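Local coordinates for protein cytochrome c (Chlorobaculum tepidum, PDB 3A9F) that probably carries electrons to the photosystem P840 reaction center of a green photosynthetic bacterium by way of a single heme c, at residues F51-K54 with Y55-G59; K66-Q69 with G70-G73. All coordinates share one frame; numbering follows the deposited sequence.

Interaction 1. Residues F51-K54 with Y55-G59. With HEC (heme c), chain C.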
loop_
_atom_site.group_PDB
_atom_site.type_symbol
_atom_site.label_atom_id
_atom_site.label_comp_id
_atom_site.label_asym_id
_atom_site.label_seq_id
_atom_site.Cartn_x
_atom_site.Cartn_y
_atom_site.Cartn_z
ATOM N N PHE A 51 9.048 4.956 3.326
ATOM C CA PHE A 51 8.362 3.967 2.515
ATOM C C PHE A 51 9.070 3.750 1.181
ATOM O O PHE A 51 9.303 2.608 0.770
ATOM C CB PHE A 51 6.905 4.348 2.267
ATOM C CG PHE A 51 6.224 3.410 1.329
ATOM C CD1 PHE A 51 5.773 2.174 1.773
ATOM C CD2 PHE A 51 6.128 3.715 -0.029
ATOM C CE1 PHE A 51 5.170 1.278 0.888
ATOM C CE2 PHE A 51 5.524 2.825 -0.916
ATOM C CZ PHE A 51 5.054 1.607 -0.455
ATOM N N ARG A 52 9.389 4.849 0.503
ATOM C CA ARG A 52 10.006 4.761 -0.827
ATOM C C ARG A 52 11.366 4.088 -0.775
ATOM O O ARG A 52 11.657 3.217 -1.591
ATOM C CB ARG A 52 10.084 6.142 -1.479
ATOM C CG ARG A 52 8.739 6.683 -1.925
ATOM C CD ARG A 52 8.874 8.000 -2.664
ATOM N NE ARG A 52 7.562 8.512 -3.050
ATOM C CZ ARG A 52 6.919 9.496 -2.425
ATOM N NH1 ARG A 52 7.473 10.121 -1.388
ATOM N NH2 ARG A 52 5.720 9.872 -2.852
ATOM N N THR A 53 12.204 4.486 0.178
ATOM C CA THR A 53 13.582 3.984 0.227
ATOM C C THR A 53 13.677 2.571 0.801
ATOM O O THR A 53 14.412 1.731 0.283
ATOM C CB THR A 53 14.523 4.932 1.006
ATOM O OG1 THR A 53 14.117 4.989 2.372
ATOM C CG2 THR A 53 14.495 6.333 0.413
ATOM N N LYS A 54 12.910 2.293 1.850
ATOM C CA LYS A 54 13.033 1.031 2.567
ATOM C C LYS A 54 12.187 -0.094 1.980
ATOM O O LYS A 54 12.558 -1.261 2.075
ATOM C CB LYS A 54 12.708 1.246 4.051
ATOM C CG LYS A 54 12.865 0.029 4.948
ATOM C CD LYS A 54 12.797 0.445 6.418
ATOM C CE LYS A 54 12.865 -0.753 7.344
ATOM N NZ LYS A 54 12.763 -0.310 8.772
ATOM N N TYR A 55 11.033 0.250 1.408
ATOM C CA TYR A 55 10.087 -0.768 0.964
ATOM C C TYR A 55 9.853 -0.770 -0.534
ATOM O O TYR A 55 9.976 -1.813 -1.163
ATOM C CB TYR A 55 8.768 -0.666 1.747
ATOM C CG TYR A 55 8.972 -0.857 3.234
ATOM C CD1 TYR A 55 9.241 -2.120 3.761
ATOM C CD2 TYR A 55 8.920 0.225 4.110
ATOM C CE1 TYR A 55 9.458 -2.305 5.126
ATOM C CE2 TYR A 55 9.124 0.046 5.478
ATOM C CZ TYR A 55 9.377 -1.213 5.980
ATOM O OH TYR A 55 9.601 -1.369 7.327
ATOM N N LYS A 56 9.526 0.380 -1.113
ATOM C CA LYS A 56 9.279 0.420 -2.553
ATOM C C LYS A 56 10.524 0.099 -3.374
ATOM O O LYS A 56 10.471 -0.739 -4.284
ATOM C CB LYS A 56 8.653 1.744 -2.986
ATOM C CG LYS A 56 8.251 1.742 -4.451
ATOM C CD LYS A 56 7.371 2.910 -4.790
ATOM C CE LYS A 56 7.116 2.918 -6.280
ATOM N NZ LYS A 56 5.924 3.699 -6.655
ATOM N N LYS A 57 11.647 0.737 -3.044
ATOM C CA LYS A 57 12.887 0.517 -3.806
ATOM C C LYS A 57 13.405 -0.915 -3.695
ATOM O O LYS A 57 14.096 -1.395 -4.594
ATOM C CB LYS A 57 13.976 1.501 -3.380
ATOM C CG LYS A 57 13.784 2.907 -3.920
ATOM C CD LYS A 57 15.094 3.672 -3.873
ATOM C CE LYS A 57 14.865 5.170 -3.933
ATOM N NZ LYS A 57 16.150 5.903 -3.749
ATOM N N THR A 58 13.066 -1.591 -2.603
ATOM C CA THR A 58 13.538 -2.943 -2.332
ATOM C C THR A 58 12.538 -4.030 -2.734
ATOM O O THR A 58 12.772 -5.209 -2.469
ATOM C CB THR A 58 13.892 -3.127 -0.844
ATOM O OG1 THR A 58 12.698 -3.030 -0.062
ATOM C CG2 THR A 58 14.894 -2.061 -0.376
ATOM N N GLY A 59 11.415 -3.630 -3.332
ATOM C CA GLY A 59 10.379 -4.569 -3.769
ATOM C C GLY A 59 9.657 -5.272 -2.630
ATOM O O GLY A 59 9.239 -6.436 -2.754
HETATM FE FE HEC C . 1.666 2.381 9.302
HETATM C CHA HEC C . 4.772 2.772 10.650
HETATM C CHB HEC C . 3.026 2.639 6.150
HETATM C CHC HEC C . -1.436 2.041 7.935
HETATM C CHD HEC C . 0.334 1.973 12.409
HETATM N NA HEC C . 3.520 2.650 8.559
HETATM C C1A HEC C . 4.690 2.779 9.287
HETATM C C2A HEC C . 5.812 2.897 8.383
HETATM C C3A HEC C . 5.317 2.835 7.131
HETATM C C4A HEC C . 3.886 2.711 7.222
HETATM C CMA HEC C . 6.063 2.924 5.786
HETATM C CAA HEC C . 7.280 3.025 8.826
HETATM C CBA HEC C . 7.869 1.629 9.008
HETATM C CGA HEC C . 9.347 1.680 9.274
HETATM O O1A HEC C . 9.816 2.603 9.975
HETATM O O2A HEC C . 10.055 0.786 8.779
HETATM N NB HEC C . 0.915 2.411 7.403
HETATM C C1B HEC C . 1.667 2.451 6.242
HETATM C C2B HEC C . 0.790 2.212 5.120
HETATM C C3B HEC C . -0.444 2.032 5.621
HETATM C C4B HEC C . -0.391 2.154 7.049
HETATM C CMB HEC C . 1.303 2.147 3.666
HETATM C CAB HEC C . -1.766 1.668 4.939
HETATM C CBB HEC C . -1.655 0.214 4.410
HETATM N NC HEC C . -0.200 2.081 10.043
HETATM C C1C HEC C . -1.361 2.004 9.305
HETATM C C2C HEC C . -2.472 1.862 10.205
HETATM C C3C HEC C . -1.983 1.879 11.467
HETATM C C4C HEC C . -0.550 1.973 11.369
HETATM C CMC HEC C . -3.935 1.841 9.750
HETATM C CAC HEC C . -2.718 1.789 12.824
HETATM C CBC HEC C . -3.639 0.549 12.951
HETATM N ND HEC C . 2.434 2.376 11.207
HETATM C C1D HEC C . 1.693 2.143 12.355
HETATM C C2D HEC C . 2.563 2.139 13.504
HETATM C C3D HEC C . 3.920 2.391 12.966
HETATM C C4D HEC C . 3.771 2.522 11.543
HETATM C CMD HEC C . 2.106 1.902 14.933
HETATM C CAD HEC C . 5.206 2.483 13.788
HETATM C CBD HEC C . 5.738 1.093 14.118
HETATM C CGD HEC C . 6.285 0.469 12.869
HETATM O O1D HEC C . 7.272 1.000 12.304
HETATM O O2D HEC C . 5.699 -0.549 12.426
#
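Lys-54 and Tyr-55 reach side by side from the last turns of helix 48-56, which include a wider, pi-type turn at 51-54 and are followed by a Schellman motif at Gly-59, and both grip one propionate oxygen of heme c. Two hydrogen bonds meet on that atom: Tyr-55 OH gives one to HEC O2A at 2.6 Å, and Lys-54 NZ the other at 2.9 Å. O2A lies at the ring edge, in the plane of the tyrosine. The ammonium adds a positive charge that probably favours the ionised propionate. An extended chain, with CG anti to the backbone N (chi1 -177°), lays Lys-54 CG over one face of the Tyr-55 ring, a CH-pi contact of 3.9 Å to the centroid. A leucine in place of Tyr-55 would probably leave O2A with the lysine alone and strip the lysine methylenes of their aromatic bed.

Apolar packing comes from the Phe-51 ring, which meets Tyr-55 CB and Lys-56 CB obliquely, while its edge faces heme methyl CMA.

Among backbone bonds, Phe-51 O accepts from both Tyr-55 N and Lys-56 N, the latter nearly straight (169°). Nearer the C-terminal end, Thr-58 OG1 donates to Lys-54 O at 2.8 Å, from above the carbonyl plane.

Interaction 2. Residues K66-Q69 with G70-G73; sequences KRMQ and GFPG. With HEC (heme c), chain C.
Met-68 and Phe-71 both set CG anti to their own carbonyl carbon (chi1 -59° and -69°), and a second bend at chi2 (-67°) in the methionine carries its sulfur to the heme, where the phenylalanine ring lies beside it. Met-68 SD binds the heme iron at 2.3 Å; with His-42 as the other axial ligand this is the His/Met coordination familiar from class I cytochromes c. Across the turn the sulfur also makes a Met-aromatic contact with Phe-71, 4.6 Å from the ring centroid and oblique to it, while Met-68 CE comes to 3.7 Å from Phe-71 CE2.

The ring is held between backbone and cofactor. Arg-67 O sits over one face, offset toward the rim, and in the conformer given Arg-67 CG touches CZ and CE1 of the same ring. At the ring edge, in plane, heme propionate O2D approaches Phe-71 CZ at 3.4 Å.

Backbone bonds continue from the helix into the turn: Gly-70 N to Lys-66 O at 3.0 Å, then Phe-71 N to Met-68 O at 3.1 Å, the donor well above that carbonyl plane. One turn back, Lys-66 NZ donates a hydrogen bond to a lone pair of Gln-69 OE1 at 2.7 Å. These two side chains anchor helix 61-70 to the start of helix 78-91, where both contact Ala-81 and Asp-78 forms a salt bridge with Lys-66 NZ and accepts a hydrogen bond from Gln-69 NE2.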
loop_
_atom_site.group_PDB
_atom_site.type_symbol
_atom_site.label_atom_id
_atom_site.label_comp_id
_atom_site.label_asym_id
_atom_site.label_seq_id
_atom_site.Cartn_x
_atom_site.Cartn_y
_atom_site.Cartn_z
ATOM N N LYS A 66 1.129 -5.655 4.624
ATOM C CA LYS A 66 0.639 -6.761 5.439
ATOM C C LYS A 66 0.981 -6.576 6.929
ATOM O O LYS A 66 0.188 -6.956 7.802
ATOM C CB LYS A 66 1.126 -8.116 4.893
ATOM C CG LYS A 66 0.600 -8.462 3.476
ATOM C CD LYS A 66 -0.927 -8.589 3.318
ATOM C CE LYS A 66 -1.458 -9.904 3.866
ATOM N NZ LYS A 66 -2.930 -10.056 3.619
ATOM N N ARG A 67 2.134 -5.970 7.226
ATOM C CA ARG A 67 2.468 -5.646 8.610
ATOM C C ARG A 67 1.443 -4.676 9.184
ATOM O O ARG A 67 0.913 -4.892 10.280
ATOM C CB ARG A 67 3.865 -5.052 8.704
ATOM C CG ARG A 67 4.337 -4.873 10.116
ATOM C CD ARG A 67 5.801 -4.527 10.120
ATOM N NE ARG A 67 6.623 -5.597 9.562
ATOM C CZ ARG A 67 7.890 -5.452 9.187
ATOM N NH1 ARG A 67 8.488 -4.276 9.298
ATOM N NH2 ARG A 67 8.560 -6.481 8.695
ATOM N N MET A 68 1.146 -3.613 8.441
ATOM C CA MET A 68 0.136 -2.658 8.893
ATOM C C MET A 68 -1.232 -3.318 9.062
ATOM O O MET A 68 -1.931 -3.080 10.055
ATOM C CB MET A 68 0.072 -1.466 7.936
ATOM C CG MET A 68 1.398 -0.736 7.805
ATOM S SD MET A 68 1.846 0.093 9.369
ATOM C CE MET A 68 3.564 -0.423 9.412
ATOM N N GLN A 69 -1.596 -4.176 8.117
ATOM C CA GLN A 69 -2.858 -4.885 8.219
ATOM C C GLN A 69 -2.977 -5.656 9.523
ATOM O O GLN A 69 -4.048 -5.687 10.142
ATOM C CB GLN A 69 -3.020 -5.845 7.055
ATOM C CG GLN A 69 -4.301 -6.693 7.153
ATOM C CD GLN A 69 -4.440 -7.694 6.052
ATOM O OE1 GLN A 69 -3.464 -8.080 5.443
ATOM N NE2 GLN A 69 -5.662 -8.108 5.778
ATOM N N GLY A 70 -1.881 -6.289 9.935
ATOM C CA GLY A 70 -1.909 -7.104 11.148
ATOM C C GLY A 70 -2.004 -6.325 12.447
ATOM O O GLY A 70 -2.280 -6.923 13.490
ATOM N N PHE A 71 -1.777 -5.011 12.414
ATOM C CA PHE A 71 -1.893 -4.217 13.643
ATOM C C PHE A 71 -3.357 -4.111 14.083
ATOM O O PHE A 71 -4.253 -4.004 13.251
ATOM C CB PHE A 71 -1.340 -2.800 13.450
ATOM C CG PHE A 71 0.161 -2.717 13.283
ATOM C CD1 PHE A 71 1.003 -3.794 13.585
ATOM C CD2 PHE A 71 0.732 -1.542 12.822
ATOM C CE1 PHE A 71 2.394 -3.689 13.426
ATOM C CE2 PHE A 71 2.125 -1.419 12.684
ATOM C CZ PHE A 71 2.947 -2.503 12.979
ATOM N N PRO A 72 -3.608 -4.110 15.401
ATOM C CA PRO A 72 -4.990 -3.961 15.873
ATOM C C PRO A 72 -5.632 -2.677 15.374
ATOM O O PRO A 72 -5.001 -1.613 15.412
ATOM C CB PRO A 72 -4.854 -3.900 17.407
ATOM C CG PRO A 72 -3.485 -4.299 17.707
ATOM C CD PRO A 72 -2.633 -4.139 16.503
ATOM N N GLY A 73 -6.878 -2.781 14.916
ATOM C CA GLY A 73 -7.646 -1.620 14.484
ATOM C C GLY A 73 -7.286 -1.109 13.105
ATOM O O GLY A 73 -7.760 -0.048 12.712
HETATM FE FE HEC C . 1.666 2.381 9.302
HETATM C CHA HEC C . 4.772 2.772 10.650
HETATM C CHB HEC C . 3.026 2.639 6.150
HETATM C CHC HEC C . -1.436 2.041 7.935
HETATM C CHD HEC C . 0.334 1.973 12.409
HETATM N NA HEC C . 3.520 2.650 8.559
HETATM C C1A HEC C . 4.690 2.779 9.287
HETATM C C2A HEC C . 5.812 2.897 8.383
HETATM C C3A HEC C . 5.317 2.835 7.131
HETATM C C4A HEC C . 3.886 2.711 7.222
HETATM C CMA HEC C . 6.063 2.924 5.786
HETATM C CAA HEC C . 7.280 3.025 8.826
HETATM C CBA HEC C . 7.869 1.629 9.008
HETATM C CGA HEC C . 9.347 1.680 9.274
HETATM O O1A HEC C . 9.816 2.603 9.975
HETATM O O2A HEC C . 10.055 0.786 8.779
HETATM N NB HEC C . 0.915 2.411 7.403
HETATM C C1B HEC C . 1.667 2.451 6.242
HETATM C C2B HEC C . 0.790 2.212 5.120
HETATM C C3B HEC C . -0.444 2.032 5.621
HETATM C C4B HEC C . -0.391 2.154 7.049
HETATM C CMB HEC C . 1.303 2.147 3.666
HETATM C CAB HEC C . -1.766 1.668 4.939
HETATM C CBB HEC C . -1.655 0.214 4.410
HETATM N NC HEC C . -0.200 2.081 10.043
HETATM C C1C HEC C . -1.361 2.004 9.305
HETATM C C2C HEC C . -2.472 1.862 10.205
HETATM C C3C HEC C . -1.983 1.879 11.467
HETATM C C4C HEC C . -0.550 1.973 11.369
HETATM C CMC HEC C . -3.935 1.841 9.750
HETATM C CAC HEC C . -2.718 1.789 12.824
HETATM C CBC HEC C . -3.639 0.549 12.951
HETATM N ND HEC C . 2.434 2.376 11.207
HETATM C C1D HEC C . 1.693 2.143 12.355
HETATM C C2D HEC C . 2.563 2.139 13.504
HETATM C C3D HEC C . 3.920 2.391 12.966
HETATM C C4D HEC C . 3.771 2.522 11.543
HETATM C CMD HEC C . 2.106 1.902 14.933
HETATM C CAD HEC C . 5.206 2.483 13.788
HETATM C CBD HEC C . 5.738 1.093 14.118
HETATM C CGD HEC C . 6.285 0.469 12.869
HETATM O O1D HEC C . 7.272 1.000 12.304
HETATM O O2D HEC C . 5.699 -0.549 12.426
#

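How the interactions relate
From the N terminus, the chain passes helix 27-37 and the iron ligand His-42 before reaching interaction 1, where the turn after helix 48-56 leaves helical geometry at Gly-59. A short step leads into helix 61-70, and interaction 2 lies where that helix gives way to the loop toward helix 78-91. The two are local and in series, neither nested nor crossed, with centres about 18 Å apart. Heme c joins them: residues 51-59 hold one propionate, whereas residues 66-73 supply an axial ligand and pack beside the other propionate. Phe-51 and Tyr-55 also rest on Ile-64, tying helices 48-56 and 61-70 together, and Arg-67, in one of its conformers, packs against Tyr-55.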